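Side-chain contacts in probable glutamine-binding lipoprotein GlnH (GLNBP) (Mycobacterium tuberculosis, PDB 6H20), which binds amino acids, with asparagine bound here and aspartate its probable natural ligand, and probably takes part in regulating protein kinase G: residues E255-R258 / T262-T265; F64-P69 / R268-V273; K120-T125 / V132-V137. All coordinates share one frame; numbering follows the deposited sequence.

Contact 3 (120-125 with 132-137) holds one wall of the amino acid pocket, with Thr121 and Ser123 bonded directly to the bound asparagine; contacts 1 and 2 lie farther out. Centre to centre, contact 3 is about 17 Å from contact 1 and about 20 Å from contact 2. Each still touches it: Arg258 NH2 of contact 1 makes probable hydrogen bonds with Val137 O and with Thr136 OG1, and Phe64 CD1 of contact 2 packs 3.8 Å from Thr121 CG2. Phe64 approaches the ligand no closer than about 9 Å, nearest atoms. Contacts 1 and 2 share helix 262-270, their centres about 16 Å apart.

Contact 1 of 3, residues E255-R258 / T262-T265; sequences ERIR and TWNT
Ile257 and Thr262, one near the end of helix 244-259 and the other at the start of helix 262-270, bring their CA atoms to 4.8 Å, and the backbone bond from Trp263 N to Ile257 O, 2.9 Å long and 164° at the hydrogen, ties the two helices together. This is a short connection between consecutive helices near the C-terminal end of the periplasmic-binding-protein fold. Ile257 O takes a second bond, from water 2 at 2.9 Å, and the same water accepts from Asn264 N, so two amides of the new helix's first turn are served from one carbonyl, one directly and one through water.

Beside these backbone and water bonds the Ile257 side chain fills the angle between the helices. Its CB meets Thr262 CB at 3.7 Å, and CG2 runs against the same threonine. With CG1 placed between the backbone N and the carbonyl carbon (chi1 68°), CD1 is directed to the other neighbour and meets the edge of the indole at Trp263 CD1, 4.2 Å away. The ring then continues away from the first helix to give its NE1 proton to Tyr138 O, while Ile81 and Glu84 of helix 77-90 touch Ile257.

Arg256 flanks the apolar centre. Its guanidinium forms salt bridges with Glu84, Asp88 and Asp260, carboxylates that balance its charge and probably help to fix its rotation. Asp260 serves both sides, since its OD1 hydrogen-bonds Thr262 OG1 while OD2 pairs with Arg256 NH1. Ile257 CG2 sits 3.5 Å above one face of the guanidinium, toward its rim. In the plane of that group, at its edge, lies water 1, which accepts from Arg256 NH1 and donates to Thr262 OG1 at 2.8 Å.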
# COMPACT_ATOMS: atom_id res chain seq x y z
N GLU A 255 3.27 -13.56 -11.67
CA GLU A 255 3.44 -13.91 -13.09
C GLU A 255 2.15 -14.42 -13.69
O GLU A 255 1.77 -14.03 -14.81
CB GLU A 255 4.54 -14.96 -13.26
CG GLU A 255 5.97 -14.47 -13.03
CD GLU A 255 6.53 -13.71 -14.23
OE1 GLU A 255 5.89 -13.71 -15.31
OE2 GLU A 255 7.62 -13.13 -14.08
N ARG A 256 1.44 -15.29 -12.97
CA ARG A 256 0.17 -15.79 -13.49
C ARG A 256 -0.80 -14.66 -13.77
O ARG A 256 -1.35 -14.56 -14.87
CB ARG A 256 -0.46 -16.81 -12.55
CG ARG A 256 -1.75 -17.34 -13.15
CD ARG A 256 -2.41 -18.37 -12.26
NE ARG A 256 -2.76 -17.91 -10.92
CZ ARG A 256 -3.82 -17.16 -10.62
NH1 ARG A 256 -4.63 -16.72 -11.58
NH2 ARG A 256 -4.08 -16.84 -9.35
N ILE A 257 -1.04 -13.79 -12.78
CA ILE A 257 -2.10 -12.79 -12.96
C ILE A 257 -1.71 -11.70 -13.95
O ILE A 257 -2.58 -11.11 -14.60
CB ILE A 257 -2.63 -12.24 -11.62
CG1 ILE A 257 -1.57 -11.39 -10.91
CG2 ILE A 257 -3.15 -13.36 -10.75
CD1 ILE A 257 -2.14 -10.59 -9.70
N ARG A 258 -0.41 -11.39 -14.08
CA ARG A 258 -0.02 -10.41 -15.10
C ARG A 258 -0.30 -10.93 -16.50
O ARG A 258 -0.53 -10.13 -17.42
CB ARG A 258 1.46 -10.05 -14.99
CG ARG A 258 1.82 -9.27 -13.74
CD ARG A 258 3.22 -8.71 -13.89
NE ARG A 258 3.80 -8.28 -12.62
CZ ARG A 258 4.52 -9.06 -11.81
NH1 ARG A 258 4.75 -10.33 -12.12
NH2 ARG A 258 5.01 -8.56 -10.69
N THR A 262 -5.96 -11.60 -15.22
CA THR A 262 -6.54 -11.32 -13.91
C THR A 262 -6.14 -9.93 -13.41
O THR A 262 -6.98 -9.20 -12.87
CB THR A 262 -6.12 -12.38 -12.89
OG1 THR A 262 -6.59 -13.66 -13.31
CG2 THR A 262 -6.70 -12.07 -11.52
N TRP A 263 -4.87 -9.56 -13.58
CA TRP A 263 -4.44 -8.23 -13.14
C TRP A 263 -5.24 -7.15 -13.84
O TRP A 263 -5.74 -6.21 -13.20
CB TRP A 263 -2.94 -8.06 -13.39
CG TRP A 263 -2.35 -6.87 -12.72
CD1 TRP A 263 -1.73 -6.85 -11.52
CD2 TRP A 263 -2.34 -5.52 -13.21
NE1 TRP A 263 -1.31 -5.58 -11.21
CE2 TRP A 263 -1.67 -4.74 -12.24
CE3 TRP A 263 -2.81 -4.90 -14.37
CZ2 TRP A 263 -1.47 -3.37 -12.39
CZ3 TRP A 263 -2.60 -3.53 -14.52
CH2 TRP A 263 -1.94 -2.79 -13.53
N ASN A 264 -5.41 -7.27 -15.16
CA ASN A 264 -6.20 -6.29 -15.90
C ASN A 264 -7.63 -6.21 -15.37
O ASN A 264 -8.20 -5.12 -15.21
CB ASN A 264 -6.21 -6.66 -17.38
CG ASN A 264 -6.98 -5.67 -18.22
OD1 ASN A 264 -6.49 -4.59 -18.53
ND2 ASN A 264 -8.21 -6.04 -18.58
N THR A 265 -8.22 -7.37 -15.08
CA THR A 265 -9.58 -7.41 -14.55
C THR A 265 -9.67 -6.71 -13.21
O THR A 265 -10.61 -5.94 -12.95
CB THR A 265 -10.03 -8.87 -14.45
OG1 THR A 265 -10.15 -9.42 -15.77
CG2 THR A 265 -11.35 -9.00 -13.72
O HOH W 1 -7.50 -15.57 -11.46
O HOH W 2 -3.68 -9.27 -16.60

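Contact 2 of 3, residues F64-P69 / R268-V273; sequences FSFRDP and RKWLTV
Phe64 and Leu271 form the buried end of this contact, where Phe64 CZ lies 3.7 Å from Leu271 CD2 and Phe64 CE2 only slightly farther from the same methyl, at 3.9 Å. The two side chains cross at about a right angle, and the methyl approaches the ring obliquely. Leu271 is the first residue to leave helical backbone angles after helix 262-270, yet its side chain still turns inward: CG stands opposite the carbonyl carbon (chi1 -59°), which carries both methyls to the phenyl ring. Leu139 of strand 139-148 touches both residues and Phe77 of helix 77-90 touches Leu271, so this end is enclosed from several directions.

The backbones themselves stay apart, with the nearest CA atoms, those of Phe64 and Trp270, separated by 7.8 Å; the junction is therefore made by side chains. It joins the C-terminal end of helix 262-270 to the beta hairpin of strands 66-67 and 74-75; just before the hairpin, Phe64 and Ser65 form a classic beta bulge opposite Ser61. Phe64 also borders the ligand pocket through Thr121, its side chain about 9 Å from the asparagine, nearest atoms. Phe66, held to the hairpin by backbone bonds to Thr75, extends its ring toward the helix.

The outer end packs as closely but is only partly buried. Phe66 and Trp270 arrive from opposite directions, with ring planes at 87° and the centroid of the phenyl 5.7 Å from that of the indole's six-membered ring. Trp270 CZ3 lies in the plane of the phenyl, at its edge, 3.6 Å from Phe66 CE1, whereas the phenyl reaches the indole obliquely. Lys269 CG rests 3.7 Å above one face of that indole, near its rim. Asp80 helps to fix the rotation of the indole by accepting from Trp270 NE1, and its OD2 also forms a salt bridge with Lys269 NZ on the more exposed side.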
# COMPACT_ATOMS: atom_id res chain seq x y z
N PHE A 64 -8.87 -0.55 -1.84
CA PHE A 64 -7.76 -1.47 -1.60
C PHE A 64 -8.06 -2.49 -0.52
O PHE A 64 -7.90 -3.69 -0.76
CB PHE A 64 -6.48 -0.68 -1.30
CG PHE A 64 -5.89 -0.09 -2.53
CD1 PHE A 64 -5.01 -0.84 -3.31
CD2 PHE A 64 -6.28 1.16 -2.98
CE1 PHE A 64 -4.51 -0.34 -4.48
CE2 PHE A 64 -5.79 1.67 -4.17
CZ PHE A 64 -4.89 0.91 -4.92
N SER A 65 -8.47 -2.06 0.67
CA SER A 65 -8.92 -2.99 1.70
C SER A 65 -9.85 -2.18 2.59
O SER A 65 -9.41 -1.24 3.26
CB SER A 65 -7.76 -3.62 2.48
OG SER A 65 -6.90 -2.66 3.08
N PHE A 66 -11.14 -2.48 2.51
CA PHE A 66 -12.18 -1.72 3.20
C PHE A 66 -13.38 -2.64 3.36
O PHE A 66 -13.48 -3.67 2.69
CB PHE A 66 -12.54 -0.45 2.41
CG PHE A 66 -13.24 -0.72 1.10
CD1 PHE A 66 -12.51 -1.06 -0.04
CD2 PHE A 66 -14.62 -0.66 1.01
CE1 PHE A 66 -13.15 -1.31 -1.25
CE2 PHE A 66 -15.27 -0.91 -0.20
CZ PHE A 66 -14.53 -1.24 -1.33
N ARG A 67 -14.28 -2.27 4.27
CA ARG A 67 -15.51 -3.04 4.43
C ARG A 67 -16.59 -2.46 3.52
O ARG A 67 -16.94 -1.28 3.65
CB ARG A 67 -15.99 -3.09 5.88
CG ARG A 67 -17.18 -4.02 6.07
CD ARG A 67 -17.62 -4.18 7.52
NE ARG A 67 -16.50 -4.36 8.44
CZ ARG A 67 -15.85 -5.51 8.63
NH1 ARG A 67 -16.20 -6.59 7.95
NH2 ARG A 67 -14.86 -5.56 9.50
N ASP A 68 -17.10 -3.28 2.61
CA ASP A 68 -18.18 -2.84 1.74
C ASP A 68 -19.41 -2.54 2.59
O ASP A 68 -19.85 -3.42 3.35
CB ASP A 68 -18.49 -3.95 0.73
CG ASP A 68 -19.52 -3.53 -0.30
OD1 ASP A 68 -20.70 -3.32 0.06
OD2 ASP A 68 -19.15 -3.42 -1.49
N PRO A 69 -19.99 -1.34 2.51
CA PRO A 69 -21.12 -1.02 3.39
C PRO A 69 -22.39 -1.79 3.07
O PRO A 69 -23.30 -1.82 3.91
CB PRO A 69 -21.32 0.49 3.18
CG PRO A 69 -20.74 0.77 1.83
CD PRO A 69 -19.60 -0.21 1.65
N ARG A 268 -9.41 -2.90 -13.67
CA ARG A 268 -10.67 -2.36 -14.16
C ARG A 268 -11.75 -2.41 -13.09
O ARG A 268 -12.63 -1.55 -13.05
CB ARG A 268 -11.09 -3.10 -15.43
CG ARG A 268 -10.15 -2.85 -16.61
CD ARG A 268 -10.67 -3.42 -17.93
NE ARG A 268 -11.23 -4.76 -17.78
CZ ARG A 268 -12.53 -5.03 -17.66
NH1 ARG A 268 -13.41 -4.03 -17.68
NH2 ARG A 268 -12.94 -6.28 -17.52
N LYS A 269 -11.69 -3.40 -12.19
CA LYS A 269 -12.69 -3.52 -11.14
C LYS A 269 -12.57 -2.38 -10.13
O LYS A 269 -13.59 -1.86 -9.65
CB LYS A 269 -12.54 -4.87 -10.46
CG LYS A 269 -13.48 -5.17 -9.30
CD LYS A 269 -13.27 -6.61 -8.84
CE LYS A 269 -14.05 -6.95 -7.59
NZ LYS A 269 -13.59 -8.28 -7.06
N TRP A 270 -11.35 -1.96 -9.82
CA TRP A 270 -11.09 -1.09 -8.68
C TRP A 270 -10.56 0.29 -9.01
O TRP A 270 -10.82 1.23 -8.25
CB TRP A 270 -10.10 -1.77 -7.71
CG TRP A 270 -10.71 -2.97 -7.04
CD1 TRP A 270 -10.35 -4.29 -7.21
CD2 TRP A 270 -11.82 -2.97 -6.14
NE1 TRP A 270 -11.16 -5.10 -6.44
CE2 TRP A 270 -12.07 -4.31 -5.78
CE3 TRP A 270 -12.61 -1.95 -5.59
CZ2 TRP A 270 -13.09 -4.67 -4.90
CZ3 TRP A 270 -13.63 -2.31 -4.72
CH2 TRP A 270 -13.85 -3.66 -4.37
N LEU A 271 -9.81 0.46 -10.10
CA LEU A 271 -8.92 1.61 -10.24
C LEU A 271 -9.17 2.45 -11.48
O LEU A 271 -8.33 3.30 -11.81
CB LEU A 271 -7.45 1.15 -10.21
CG LEU A 271 -7.04 0.41 -8.94
CD1 LEU A 271 -5.55 0.06 -8.97
CD2 LEU A 271 -7.39 1.19 -7.68
N THR A 272 -10.30 2.26 -12.17
CA THR A 272 -10.53 3.02 -13.40
C THR A 272 -10.61 4.52 -13.16
O THR A 272 -10.42 5.29 -14.11
CB THR A 272 -11.79 2.53 -14.14
OG1 THR A 272 -12.92 2.59 -13.26
CG2 THR A 272 -11.59 1.11 -14.62
N VAL A 273 -10.85 4.95 -11.92
CA VAL A 273 -10.82 6.38 -11.59
C VAL A 273 -9.50 7.02 -11.98
O VAL A 273 -9.44 8.23 -12.26
CB VAL A 273 -11.16 6.57 -10.09
CG1 VAL A 273 -10.11 5.91 -9.21
CG2 VAL A 273 -11.30 8.04 -9.76

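Contact 3 of 3, residues K120-T125 / V132-V137; sequences KTMSIT and VNFSTV. With ASN (asparagine), chain B.
Val132 opens the second segment with a light touch, its CG2 lying 4.4 Å from Met122 CE. At Asn133 the side chain turns back on its own strand: OD1 accepts from Phe134 N in the plane of the amide carbonyl, on a lone pair. Strand 132-134 also pairs with strand 232-240 in the main sheet of this solute-binding fold.

Phe134 carries the contact. Ile124 CG1 stands over one face of its ring, 4.0 Å from the centroid and 26° off the normal, a CH-pi contact, the two side chains lying alongside one another in opposite senses. Met122, extended beyond CG, crosses the phenyl at about a right angle. Its CG lies at the ring edge in plane, and SD makes an oblique Met-aromatic contact, 3.8 Å from Phe134 CE1.

Farther along, Ser135 O lies beside Ile124 CD1, while Ser135 OG donates to Thr136 O. Val137 closes the segment, its CG2 meeting the same Ile124 CD1 at 3.8 Å.

The opposite side of 120-125 faces the bound asparagine. Ser123 N donates to ligand OXT over 2.9 Å, the ligand's amino N donates to Thr121 O and to Ser123 OG, which Gln233 OE1 also hydrogen-bonds and so helps to position, and Thr121 OG1 donates to ligand OD1 over 2.7 Å. Arg106, Arg128, Thr171 and Asp209 bond the ligand too. Met122 and Ile124 point into the apolar packing while Ser123, between them, points away from it, which suggests that hydrophobic contacts behind the segment probably help to position the polar groups that read the amino acid's backbone and side chain.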
# COMPACT_ATOMS: atom_id res chain seq x y z
N LYS A 120 -1.04 -4.62 1.67
CA LYS A 120 -1.60 -3.38 2.20
C LYS A 120 -0.77 -2.23 1.68
O LYS A 120 0.05 -1.65 2.41
CB LYS A 120 -1.61 -3.40 3.73
CG LYS A 120 -2.47 -2.27 4.31
CD LYS A 120 -2.07 -1.93 5.73
CE LYS A 120 -2.90 -0.79 6.32
NZ LYS A 120 -3.20 0.33 5.38
N THR A 121 -0.96 -1.92 0.40
CA THR A 121 -0.30 -0.82 -0.31
C THR A 121 1.17 -0.64 0.11
O THR A 121 1.62 0.47 0.37
CB THR A 121 -1.09 0.50 -0.18
OG1 THR A 121 -1.19 0.91 1.20
CG2 THR A 121 -2.50 0.33 -0.75
N MET A 122 1.92 -1.73 0.20
CA MET A 122 3.18 -1.68 0.93
C MET A 122 4.32 -1.35 -0.03
O MET A 122 4.79 -2.23 -0.77
CB MET A 122 3.45 -2.97 1.69
CG MET A 122 4.53 -2.81 2.74
SD MET A 122 4.65 -4.28 3.74
CE MET A 122 5.94 -3.78 4.86
N SER A 123 4.77 -0.10 -0.01
CA SER A 123 5.87 0.30 -0.88
C SER A 123 7.15 -0.44 -0.53
O SER A 123 7.53 -0.57 0.63
CB SER A 123 6.13 1.80 -0.77
OG SER A 123 5.00 2.50 -1.25
N ILE A 124 7.82 -0.91 -1.57
CA ILE A 124 9.08 -1.63 -1.43
C ILE A 124 10.19 -0.60 -1.33
O ILE A 124 10.40 0.19 -2.25
CB ILE A 124 9.31 -2.53 -2.65
CG1 ILE A 124 8.20 -3.58 -2.82
CG2 ILE A 124 10.68 -3.23 -2.57
CD1 ILE A 124 8.09 -4.12 -4.28
N THR A 125 10.92 -0.61 -0.21
CA THR A 125 12.02 0.32 -0.01
C THR A 125 13.25 -0.43 0.49
O THR A 125 13.16 -1.53 1.04
CB THR A 125 11.69 1.44 1.00
OG1 THR A 125 11.57 0.87 2.31
CG2 THR A 125 10.38 2.16 0.61
N VAL A 132 12.21 -6.99 6.12
CA VAL A 132 11.25 -7.95 5.57
C VAL A 132 11.60 -8.21 4.11
O VAL A 132 12.38 -7.49 3.49
CB VAL A 132 9.79 -7.44 5.66
CG1 VAL A 132 9.42 -7.13 7.11
CG2 VAL A 132 9.59 -6.20 4.78
N ASN A 133 11.00 -9.26 3.56
CA ASN A 133 11.12 -9.54 2.14
C ASN A 133 9.90 -9.01 1.39
O ASN A 133 8.88 -8.66 1.97
CB ASN A 133 11.29 -11.04 1.90
CG ASN A 133 12.40 -11.32 0.95
OD1 ASN A 133 12.46 -10.73 -0.12
ND2 ASN A 133 13.32 -12.19 1.34
N PHE A 134 10.02 -8.96 0.06
CA PHE A 134 8.92 -8.50 -0.78
C PHE A 134 8.87 -9.32 -2.06
O PHE A 134 9.91 -9.75 -2.58
CB PHE A 134 9.09 -7.04 -1.23
CG PHE A 134 8.93 -6.03 -0.13
CD1 PHE A 134 7.67 -5.61 0.29
CD2 PHE A 134 10.05 -5.47 0.47
CE1 PHE A 134 7.53 -4.66 1.29
CE2 PHE A 134 9.92 -4.52 1.48
CZ PHE A 134 8.65 -4.11 1.89
N SER A 135 7.66 -9.50 -2.57
CA SER A 135 7.43 -9.96 -3.93
C SER A 135 7.88 -8.90 -4.93
O SER A 135 8.28 -7.79 -4.57
CB SER A 135 5.94 -10.18 -4.17
OG SER A 135 5.24 -8.94 -4.19
N THR A 136 7.81 -9.27 -6.21
CA THR A 136 7.92 -8.29 -7.27
C THR A 136 6.77 -7.28 -7.19
O THR A 136 5.79 -7.45 -6.45
CB THR A 136 7.88 -8.97 -8.64
OG1 THR A 136 6.69 -9.76 -8.76
CG2 THR A 136 9.12 -9.85 -8.84
N VAL A 137 6.89 -6.20 -7.96
CA VAL A 137 5.94 -5.10 -7.88
C VAL A 137 4.61 -5.51 -8.50
O VAL A 137 4.56 -5.98 -9.64
CB VAL A 137 6.51 -3.87 -8.61
CG1 VAL A 137 5.48 -2.72 -8.63
CG2 VAL A 137 7.82 -3.43 -7.98
N ASN B . 2.45 3.07 0.16
CA ASN B . 2.81 3.92 1.29
C ASN B . 3.65 3.13 2.27
O ASN B . 3.87 3.57 3.41
CB ASN B . 1.56 4.48 1.97
CG ASN B . 0.75 3.42 2.67
OD1 ASN B . 0.89 2.23 2.42
ND2 ASN B . -0.10 3.85 3.57
OXT ASN B . 4.10 2.02 1.91